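Local coordinates for protein predicted ATPase involved in replication control, Cdc46/Mcm family (Methanopyrus kandleri AV19, PDB 3F8T) that belongs to the MCM family of replicative helicases, whose members bind ATP and single-stranded DNA, though its own activity is uncertain, at residues Phe196-Leu205 and Ala461-Asp469; Glu219-Leu227 and Ile478-Tyr486. The protein carries 2 engineered substitutions. All coordinates share one frame; numbering follows the deposited sequence.

Interaction 1 of 2, residues Phe196-Leu205 and Ala461-Asp469; sequences FRELADKDPL and AHARMRLSD
A Schellman motif closes helix 449-465 of the AAA-lid region, and its C-prime residue, Leu467, carries the turn onto Ala200 and Arg197 of the P-loop domain, near the end of helix 190-201. Leu467 has a positive phi (54°), which lets Ser468 N reach back to Ala463 O while Leu467 N bonds Arg464 O. Ala463 O also accepts from Arg466 N, and the two donors arrive from opposite faces of its carbonyl plane. Turned this way, Leu467 lays its CD1 branch 3.9 Å from Ala200 CB, with Tyr402 and Ala406 of helix 396-409 packed on the same leucine. The backbones run close here, Ala200 CA and Arg466 CA being 4.8 Å apart, a spacing that the small methyl of alanine permits. Arg466 turns its own charged end away to a salt bridge with Asp475.

Farther along, past the break at Lys202, Asp203 is the N-cap of the next helix, and Pro204 sets its CG 3.4 Å from Met465 O, a carbonyl that also receives a hydrogen bond from Tyr402. The thioether of Met465 lies against the first turn of helix 204-212: SD comes within 3.5 Å of Leu205 CA, and the bend at the thioether leaves CE beside Leu205 CD1. At the edge of the His462 ring, CE1 stands 3.9 Å from Leu205 CB; the neighbouring ND1 is buried without a partner.

Arg197 starts out pointing away from the lid, but bends at chi2 and chi3 (55° and 53°) fold the chain back and bring one guanidinium face over Leu467 CD1, toward the rim of the group. A water whose approach to Leu467 O is unusually short, leaving that half of the bridge doubtful, accepts from Arg197 NH2 at 2.8 Å.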
loop_
_atom_site.group_PDB
_atom_site.type_symbol
_atom_site.label_atom_id
_atom_site.label_comp_id
_atom_site.label_asym_id
_atom_site.label_seq_id
_atom_site.Cartn_x
_atom_site.Cartn_y
_atom_site.Cartn_z
ATOM N N PHE A 196 -0.033 -20.608 -9.045
ATOM C CA PHE A 196 -0.056 -20.203 -7.629
ATOM C C PHE A 196 -0.158 -21.427 -6.730
ATOM O O PHE A 196 0.613 -21.576 -5.788
ATOM C CB PHE A 196 -1.235 -19.257 -7.354
ATOM C CG PHE A 196 -1.071 -17.848 -7.897
ATOM C CD1 PHE A 196 0.037 -17.463 -8.655
ATOM C CD2 PHE A 196 -2.074 -16.907 -7.664
ATOM C CE1 PHE A 196 0.149 -16.166 -9.136
ATOM C CE2 PHE A 196 -1.988 -15.609 -8.158
ATOM C CZ PHE A 196 -0.874 -15.231 -8.896
ATOM N N ARG A 197 -1.109 -22.319 -7.024
ATOM C CA ARG A 197 -1.287 -23.502 -6.190
ATOM C C ARG A 197 -0.045 -24.382 -6.193
ATOM O O ARG A 197 0.346 -24.893 -5.149
ATOM C CB ARG A 197 -2.532 -24.306 -6.578
ATOM C CG ARG A 197 -2.797 -25.508 -5.656
ATOM C CD ARG A 197 -2.893 -25.104 -4.164
ATOM N NE ARG A 197 -3.858 -24.029 -3.911
ATOM C CZ ARG A 197 -3.950 -23.365 -2.758
ATOM N NH1 ARG A 197 -3.134 -23.667 -1.757
ATOM N NH2 ARG A 197 -4.852 -22.399 -2.604
ATOM N N GLU A 198 0.591 -24.525 -7.356
ATOM C CA GLU A 198 1.845 -25.270 -7.449
ATOM C C GLU A 198 2.957 -24.642 -6.617
ATOM O O GLU A 198 3.682 -25.350 -5.922
ATOM C CB GLU A 198 2.280 -25.422 -8.905
ATOM C CG GLU A 198 1.440 -26.466 -9.659
ATOM C CD GLU A 198 1.695 -26.438 -11.149
ATOM O OE1 GLU A 198 2.866 -26.254 -11.544
ATOM O OE2 GLU A 198 0.724 -26.598 -11.921
ATOM N N LEU A 199 3.072 -23.319 -6.672
ATOM C CA LEU A 199 4.082 -22.615 -5.872
ATOM C C LEU A 199 3.829 -22.856 -4.383
ATOM O O LEU A 199 4.741 -23.258 -3.652
ATOM C CB LEU A 199 4.113 -21.113 -6.217
ATOM C CG LEU A 199 5.188 -20.207 -5.595
ATOM C CD1 LEU A 199 6.573 -20.830 -5.687
ATOM C CD2 LEU A 199 5.176 -18.822 -6.251
ATOM N N ALA A 200 2.589 -22.654 -3.945
ATOM C CA ALA A 200 2.187 -22.920 -2.550
ATOM C C ALA A 200 2.545 -24.316 -2.026
ATOM O O ALA A 200 2.979 -24.467 -0.881
ATOM C CB ALA A 200 0.705 -22.665 -2.372
ATOM N N ASP A 201 2.351 -25.329 -2.865
ATOM C CA ASP A 201 2.623 -26.718 -2.486
ATOM C C ASP A 201 4.114 -27.029 -2.327
ATOM O O ASP A 201 4.479 -27.937 -1.583
ATOM C CB ASP A 201 1.997 -27.681 -3.501
ATOM C CG ASP A 201 0.503 -27.849 -3.305
ATOM O OD1 ASP A 201 -0.004 -27.564 -2.199
ATOM O OD2 ASP A 201 -0.174 -28.268 -4.259
ATOM N N LYS A 202 4.969 -26.281 -3.026
ATOM C CA LYS A 202 6.416 -26.519 -3.008
ATOM C C LYS A 202 7.106 -25.989 -1.744
ATOM O O LYS A 202 6.748 -26.337 -0.626
ATOM C CB LYS A 202 7.057 -25.867 -4.230
ATOM C CG LYS A 202 6.768 -26.570 -5.533
ATOM C CD LYS A 202 7.344 -25.785 -6.696
ATOM C CE LYS A 202 6.723 -26.232 -8.016
ATOM N NZ LYS A 202 6.844 -25.172 -9.056
ATOM N N ASP A 203 8.116 -25.155 -1.946
ATOM C CA ASP A 203 8.810 -24.472 -0.863
ATOM C C ASP A 203 8.885 -23.037 -1.331
ATOM O O ASP A 203 9.905 -22.638 -1.942
ATOM C CB ASP A 203 10.208 -25.103 -0.667
ATOM C CG ASP A 203 11.016 -24.466 0.470
ATOM O OD1 ASP A 203 10.538 -23.529 1.156
ATOM O OD2 ASP A 203 12.172 -24.922 0.671
ATOM N N PRO A 204 7.794 -22.257 -1.124
ATOM C CA PRO A 204 7.839 -20.877 -1.605
ATOM C C PRO A 204 8.828 -20.020 -0.818
ATOM O O PRO A 204 9.380 -19.071 -1.373
ATOM C CB PRO A 204 6.396 -20.377 -1.432
ATOM C CG PRO A 204 5.811 -21.246 -0.424
ATOM C CD PRO A 204 6.502 -22.574 -0.495
ATOM N N LEU A 205 9.061 -20.350 0.450
ATOM C CA LEU A 205 10.007 -19.567 1.257
ATOM C C LEU A 205 11.388 -19.570 0.630
ATOM O O LEU A 205 11.981 -18.522 0.448
ATOM C CB LEU A 205 10.084 -20.076 2.699
ATOM C CG LEU A 205 11.087 -19.354 3.605
ATOM C CD1 LEU A 205 10.801 -17.844 3.707
ATOM C CD2 LEU A 205 11.076 -19.978 4.976
ATOM N N ALA A 461 3.148 -14.773 8.568
ATOM C CA ALA A 461 3.683 -14.490 7.235
ATOM C C ALA A 461 3.948 -15.759 6.436
ATOM O O ALA A 461 3.601 -15.840 5.241
ATOM C CB ALA A 461 4.949 -13.626 7.324
ATOM N N HIS A 462 4.519 -16.777 7.088
ATOM C CA HIS A 462 4.774 -18.024 6.392
ATOM C C HIS A 462 3.454 -18.732 6.021
ATOM O O HIS A 462 3.351 -19.345 4.957
ATOM C CB HIS A 462 5.704 -18.952 7.170
ATOM C CG HIS A 462 6.073 -20.182 6.400
ATOM N ND1 HIS A 462 6.890 -20.143 5.289
ATOM C CD2 HIS A 462 5.686 -21.470 6.537
ATOM C CE1 HIS A 462 7.017 -21.362 4.792
ATOM N NE2 HIS A 462 6.294 -22.185 5.529
ATOM N N ALA A 463 2.443 -18.636 6.885
ATOM C CA ALA A 463 1.133 -19.217 6.550
ATOM C C ALA A 463 0.531 -18.505 5.326
ATOM O O ALA A 463 -0.026 -19.155 4.434
ATOM C CB ALA A 463 0.184 -19.176 7.760
ATOM N N ARG A 464 0.661 -17.179 5.251
ATOM C CA ARG A 464 0.233 -16.460 4.030
ATOM C C ARG A 464 0.961 -16.972 2.783
ATOM O O ARG A 464 0.367 -17.110 1.700
ATOM C CB ARG A 464 0.426 -14.938 4.178
ATOM C CG ARG A 464 -0.471 -14.344 5.259
ATOM C CD ARG A 464 -0.558 -12.813 5.244
ATOM N NE ARG A 464 0.502 -12.310 6.085
ATOM C CZ ARG A 464 0.374 -11.932 7.342
ATOM N NH1 ARG A 464 -0.805 -11.910 7.953
ATOM N NH2 ARG A 464 1.447 -11.530 7.972
ATOM N N MET A 465 2.252 -17.268 2.947
ATOM C CA MET A 465 3.100 -17.763 1.861
ATOM C C MET A 465 2.658 -19.135 1.350
ATOM O O MET A 465 2.977 -19.516 0.210
ATOM C CB MET A 465 4.537 -17.847 2.363
ATOM C CG MET A 465 5.597 -17.768 1.315
ATOM S SD MET A 465 7.188 -17.742 2.182
ATOM C CE MET A 465 7.612 -16.026 2.162
ATOM N N ARG A 466 1.947 -19.877 2.201
ATOM C CA ARG A 466 1.388 -21.186 1.849
ATOM C C ARG A 466 -0.067 -21.042 1.423
ATOM O O ARG A 466 -0.773 -22.054 1.262
ATOM C CB ARG A 466 1.426 -22.128 3.063
ATOM C CG ARG A 466 2.786 -22.577 3.541
ATOM C CD ARG A 466 2.659 -23.689 4.596
ATOM N NE ARG A 466 1.966 -23.243 5.811
ATOM C CZ ARG A 466 0.697 -23.522 6.106
ATOM N NH1 ARG A 466 -0.034 -24.273 5.288
ATOM N NH2 ARG A 466 0.157 -23.054 7.223
ATOM N N LEU A 467 -0.508 -19.796 1.255
ATOM C CA LEU A 467 -1.901 -19.452 0.959
ATOM C C LEU A 467 -2.851 -20.057 1.991
ATOM O O LEU A 467 -3.910 -20.592 1.648
ATOM C CB LEU A 467 -2.289 -19.893 -0.475
ATOM C CG LEU A 467 -1.463 -19.356 -1.651
ATOM C CD1 LEU A 467 -1.994 -19.950 -2.956
ATOM C CD2 LEU A 467 -1.514 -17.821 -1.712
ATOM N N SER A 468 -2.486 -19.951 3.266
ATOM C CA SER A 468 -3.296 -20.535 4.314
ATOM C C SER A 468 -3.802 -19.526 5.352
ATOM O O SER A 468 -3.155 -18.505 5.635
ATOM C CB SER A 468 -2.534 -21.683 4.983
ATOM O OG SER A 468 -3.211 -22.107 6.145
ATOM N N ASP A 469 -4.969 -19.829 5.918
ATOM C CA ASP A 469 -5.503 -19.051 7.023
ATOM C C ASP A 469 -5.199 -19.678 8.383
ATOM O O ASP A 469 -5.560 -19.116 9.416
ATOM C CB ASP A 469 -7.005 -18.850 6.861
ATOM C CG ASP A 469 -7.341 -17.970 5.680
ATOM O OD1 ASP A 469 -6.629 -16.969 5.434
ATOM O OD2 ASP A 469 -8.342 -18.283 5.001
HETATM O O HOH W 1 -5.517 -21.566 -0.034
#

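Interaction 2 of 2, residues Glu219-Leu227 and Ile478-Tyr486; sequences EEVGKMLAL and IAAELVDWY
Met224 N donates to Glu220 O at 2.9 Å, a helical bond that sets the two residues one turn apart beside Trp485. Glu220 OE1 lies 2.9 Å from Glu481 OE1; the carboxylates meet almost at right angles (83°) without a hydrogen bond assigned, which would probably raise the pKa of one, though Lys223 NZ, 4.8 Å from Glu481 OE1 and not in contact, might partly offset the repulsion. Glu220 is bent at chi2 (-66°), and its aliphatic part covers one face of Trp485: CG stands 3.6 Å from the five-membered-ring centroid in a CH-pi contact. Met224 CE packs 3.2 Å from Trp485 CE3, while its SD makes an oblique Met-aromatic contact, 5.4 Å from the six-membered-ring centroid. With an alanine here instead of the indole, Glu220 is likely to be freer to turn and a gap to open beside Met224 CE. Leu482 is a knob among Glu220, Lys223, Met224 and Leu227, its CD1 3.4 Å from Leu227 CD1. Segments 219-227 and 478-486 cross at -123°, their axes 10.6 Å apart at closest approach. Strand 373-376 lies against Val221, Met224 and Tyr486, helix 204-212 packs on Ala226 and Ile478, and helix 449-465 on Leu227 and Ile478.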
loop_
_atom_site.group_PDB
_atom_site.type_symbol
_atom_site.label_atom_id
_atom_site.label_comp_id
_atom_site.label_asym_id
_atom_site.label_seq_id
_atom_site.Cartn_x
_atom_site.Cartn_y
_atom_site.Cartn_z
ATOM N N GLU A 219 21.246 -17.017 3.088
ATOM C CA GLU A 219 20.015 -17.824 3.212
ATOM C C GLU A 219 18.997 -17.313 4.240
ATOM O O GLU A 219 17.834 -17.106 3.911
ATOM C CB GLU A 219 20.371 -19.279 3.530
ATOM C CG GLU A 219 19.178 -20.190 3.823
ATOM C CD GLU A 219 18.272 -20.421 2.617
ATOM O OE1 GLU A 219 17.582 -19.470 2.165
ATOM O OE2 GLU A 219 18.228 -21.570 2.129
ATOM N N GLU A 220 19.446 -17.134 5.479
ATOM C CA GLU A 220 18.607 -16.630 6.563
ATOM C C GLU A 220 18.125 -15.217 6.272
ATOM O O GLU A 220 16.966 -14.884 6.519
ATOM C CB GLU A 220 19.385 -16.654 7.872
ATOM C CG GLU A 220 19.922 -18.039 8.194
ATOM C CD GLU A 220 18.796 -18.999 8.452
ATOM O OE1 GLU A 220 17.998 -18.714 9.368
ATOM O OE2 GLU A 220 18.696 -20.020 7.733
ATOM N N VAL A 221 19.026 -14.394 5.746
ATOM C CA VAL A 221 18.699 -13.024 5.395
ATOM C C VAL A 221 17.558 -13.028 4.366
ATOM O O VAL A 221 16.551 -12.342 4.559
ATOM C CB VAL A 221 19.936 -12.264 4.871
ATOM C CG1 VAL A 221 19.542 -10.896 4.365
ATOM C CG2 VAL A 221 20.995 -12.159 5.979
ATOM N N GLY A 222 17.714 -13.812 3.295
ATOM C CA GLY A 222 16.658 -13.951 2.271
ATOM C C GLY A 222 15.323 -14.384 2.864
ATOM O O GLY A 222 14.269 -13.869 2.475
ATOM N N LYS A 223 15.357 -15.344 3.787
ATOM C CA LYS A 223 14.123 -15.854 4.406
ATOM C C LYS A 223 13.439 -14.768 5.227
ATOM O O LYS A 223 12.237 -14.603 5.158
ATOM C CB LYS A 223 14.416 -17.078 5.269
ATOM C CG LYS A 223 14.794 -18.343 4.458
ATOM C CD LYS A 223 15.069 -19.473 5.413
ATOM C CE LYS A 223 15.338 -20.763 4.632
ATOM N NZ LYS A 223 15.802 -21.823 5.579
ATOM N N MET A 224 14.221 -14.015 5.996
ATOM C CA MET A 224 13.684 -12.879 6.773
ATOM C C MET A 224 12.972 -11.847 5.893
ATOM O O MET A 224 11.864 -11.415 6.197
ATOM C CB MET A 224 14.821 -12.171 7.511
ATOM C CG MET A 224 15.462 -12.988 8.600
ATOM S SD MET A 224 16.747 -11.958 9.370
ATOM C CE MET A 224 17.228 -13.107 10.647
ATOM N N LEU A 225 13.631 -11.431 4.818
ATOM C CA LEU A 225 13.056 -10.468 3.882
ATOM C C LEU A 225 11.866 -11.029 3.105
ATOM O O LEU A 225 10.917 -10.298 2.830
ATOM C CB LEU A 225 14.126 -9.950 2.919
ATOM C CG LEU A 225 15.378 -9.331 3.563
ATOM C CD1 LEU A 225 16.198 -8.615 2.505
ATOM C CD2 LEU A 225 15.010 -8.354 4.624
ATOM N N ALA A 226 11.931 -12.309 2.724
ATOM C CA ALA A 226 10.769 -12.973 2.108
ATOM C C ALA A 226 9.537 -12.902 3.027
ATOM O O ALA A 226 8.460 -12.462 2.618
ATOM C CB ALA A 226 11.094 -14.414 1.774
ATOM N N LEU A 227 9.704 -13.298 4.285
ATOM C CA LEU A 227 8.576 -13.288 5.210
ATOM C C LEU A 227 8.131 -11.848 5.524
ATOM O O LEU A 227 6.951 -11.574 5.704
ATOM C CB LEU A 227 8.914 -14.096 6.475
ATOM C CG LEU A 227 9.105 -15.611 6.232
ATOM C CD1 LEU A 227 9.731 -16.256 7.441
ATOM C CD2 LEU A 227 7.776 -16.310 5.886
ATOM N N ILE A 478 9.671 -22.483 11.640
ATOM C CA ILE A 478 10.440 -21.675 10.697
ATOM C C ILE A 478 10.705 -20.277 11.265
ATOM O O ILE A 478 11.832 -19.777 11.218
ATOM C CB ILE A 478 9.703 -21.568 9.351
ATOM C CG1 ILE A 478 9.802 -22.883 8.589
ATOM C CG2 ILE A 478 10.246 -20.384 8.509
ATOM C CD1 ILE A 478 8.799 -22.968 7.426
ATOM N N ALA A 479 9.647 -19.655 11.781
ATOM C CA ALA A 479 9.722 -18.354 12.461
ATOM C C ALA A 479 10.734 -18.350 13.634
ATOM O O ALA A 479 11.592 -17.461 13.739
ATOM C CB ALA A 479 8.340 -17.970 12.948
ATOM N N ALA A 480 10.636 -19.354 14.499
ATOM C CA ALA A 480 11.493 -19.448 15.679
ATOM C C ALA A 480 12.959 -19.616 15.307
ATOM O O ALA A 480 13.826 -19.031 15.953
ATOM C CB ALA A 480 11.046 -20.616 16.560
ATOM N N GLU A 481 13.239 -20.405 14.270
ATOM C CA GLU A 481 14.618 -20.576 13.782
ATOM C C GLU A 481 15.220 -19.239 13.352
ATOM O O GLU A 481 16.386 -18.966 13.614
ATOM C CB GLU A 481 14.659 -21.576 12.623
ATOM C CG GLU A 481 16.064 -22.069 12.249
ATOM C CD GLU A 481 16.775 -21.206 11.204
ATOM O OE1 GLU A 481 16.112 -20.678 10.272
ATOM O OE2 GLU A 481 18.015 -21.069 11.311
ATOM N N LEU A 482 14.420 -18.390 12.709
ATOM C CA LEU A 482 14.914 -17.067 12.296
ATOM C C LEU A 482 15.154 -16.126 13.457
ATOM O O LEU A 482 16.144 -15.400 13.459
ATOM C CB LEU A 482 13.959 -16.408 11.297
ATOM C CG LEU A 482 13.826 -17.126 9.950
ATOM C CD1 LEU A 482 12.697 -16.496 9.141
ATOM C CD2 LEU A 482 15.127 -17.158 9.141
ATOM N N VAL A 483 14.250 -16.122 14.440
ATOM C CA VAL A 483 14.433 -15.272 15.617
ATOM C C VAL A 483 15.668 -15.752 16.388
ATOM O O VAL A 483 16.529 -14.942 16.749
ATOM C CB VAL A 483 13.156 -15.194 16.522
ATOM C CG1 VAL A 483 13.450 -14.430 17.833
ATOM C CG2 VAL A 483 12.024 -14.498 15.783
ATOM N N ASP A 484 15.769 -17.063 16.592
ATOM C CA ASP A 484 16.955 -17.662 17.240
ATOM C C ASP A 484 18.273 -17.327 16.533
ATOM O O ASP A 484 19.283 -17.000 17.185
ATOM C CB ASP A 484 16.803 -19.176 17.344
ATOM C CG ASP A 484 15.857 -19.589 18.446
ATOM O OD1 ASP A 484 15.635 -18.800 19.388
ATOM O OD2 ASP A 484 15.325 -20.708 18.363
ATOM N N TRP A 485 18.255 -17.389 15.205
ATOM C CA TRP A 485 19.437 -17.058 14.400
ATOM C C TRP A 485 19.861 -15.612 14.648
ATOM O O TRP A 485 21.037 -15.349 14.897
ATOM C CB TRP A 485 19.167 -17.315 12.916
ATOM C CG TRP A 485 20.334 -17.057 12.002
ATOM C CD1 TRP A 485 21.312 -17.948 11.632
ATOM C CD2 TRP A 485 20.639 -15.830 11.336
ATOM N NE1 TRP A 485 22.210 -17.338 10.778
ATOM C CE2 TRP A 485 21.816 -16.040 10.580
ATOM C CE3 TRP A 485 20.039 -14.570 11.310
ATOM C CZ2 TRP A 485 22.396 -15.037 9.804
ATOM C CZ3 TRP A 485 20.614 -13.569 10.533
ATOM C CH2 TRP A 485 21.779 -13.812 9.788
ATOM N N TYR A 486 18.898 -14.690 14.592
ATOM C CA TYR A 486 19.104 -13.275 14.946
ATOM C C TYR A 486 19.688 -13.097 16.352
ATOM O O TYR A 486 20.687 -12.385 16.546
ATOM C CB TYR A 486 17.770 -12.507 14.834
ATOM C CG TYR A 486 17.681 -11.247 15.680
ATOM C CD1 TYR A 486 18.718 -10.319 15.677
ATOM C CD2 TYR A 486 16.560 -10.977 16.463
ATOM C CE1 TYR A 486 18.663 -9.163 16.446
ATOM C CE2 TYR A 486 16.490 -9.802 17.254
ATOM C CZ TYR A 486 17.554 -8.902 17.224
ATOM O OH TYR A 486 17.548 -7.715 17.949
#

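How the interactions relate
Interactions 1 and 2 join the same two parts of the chain, the P-loop domain and the AAA-lid region, and their centres lie about 16 Å apart. Helices 204-212 and 219-229 follow one another on the P-loop side; on the lid side the short strand 470-471 separates helices 449-465 and 473-489, and the four helices meet in one packed interface. His462 is one of several links: its NE2 lies 3.2 Å from Ile478 CD1, and its CA is 3.5 Å from Leu227 CD2. Ala461 CB comes within 3.3 Å of Leu227 O, and Leu205 CD2 within 3.7 Å of Ile478 CG2. Residues 461-469 thus pack on both members of interaction 2, whose helix 219-229 also lies on the central parallel sheet.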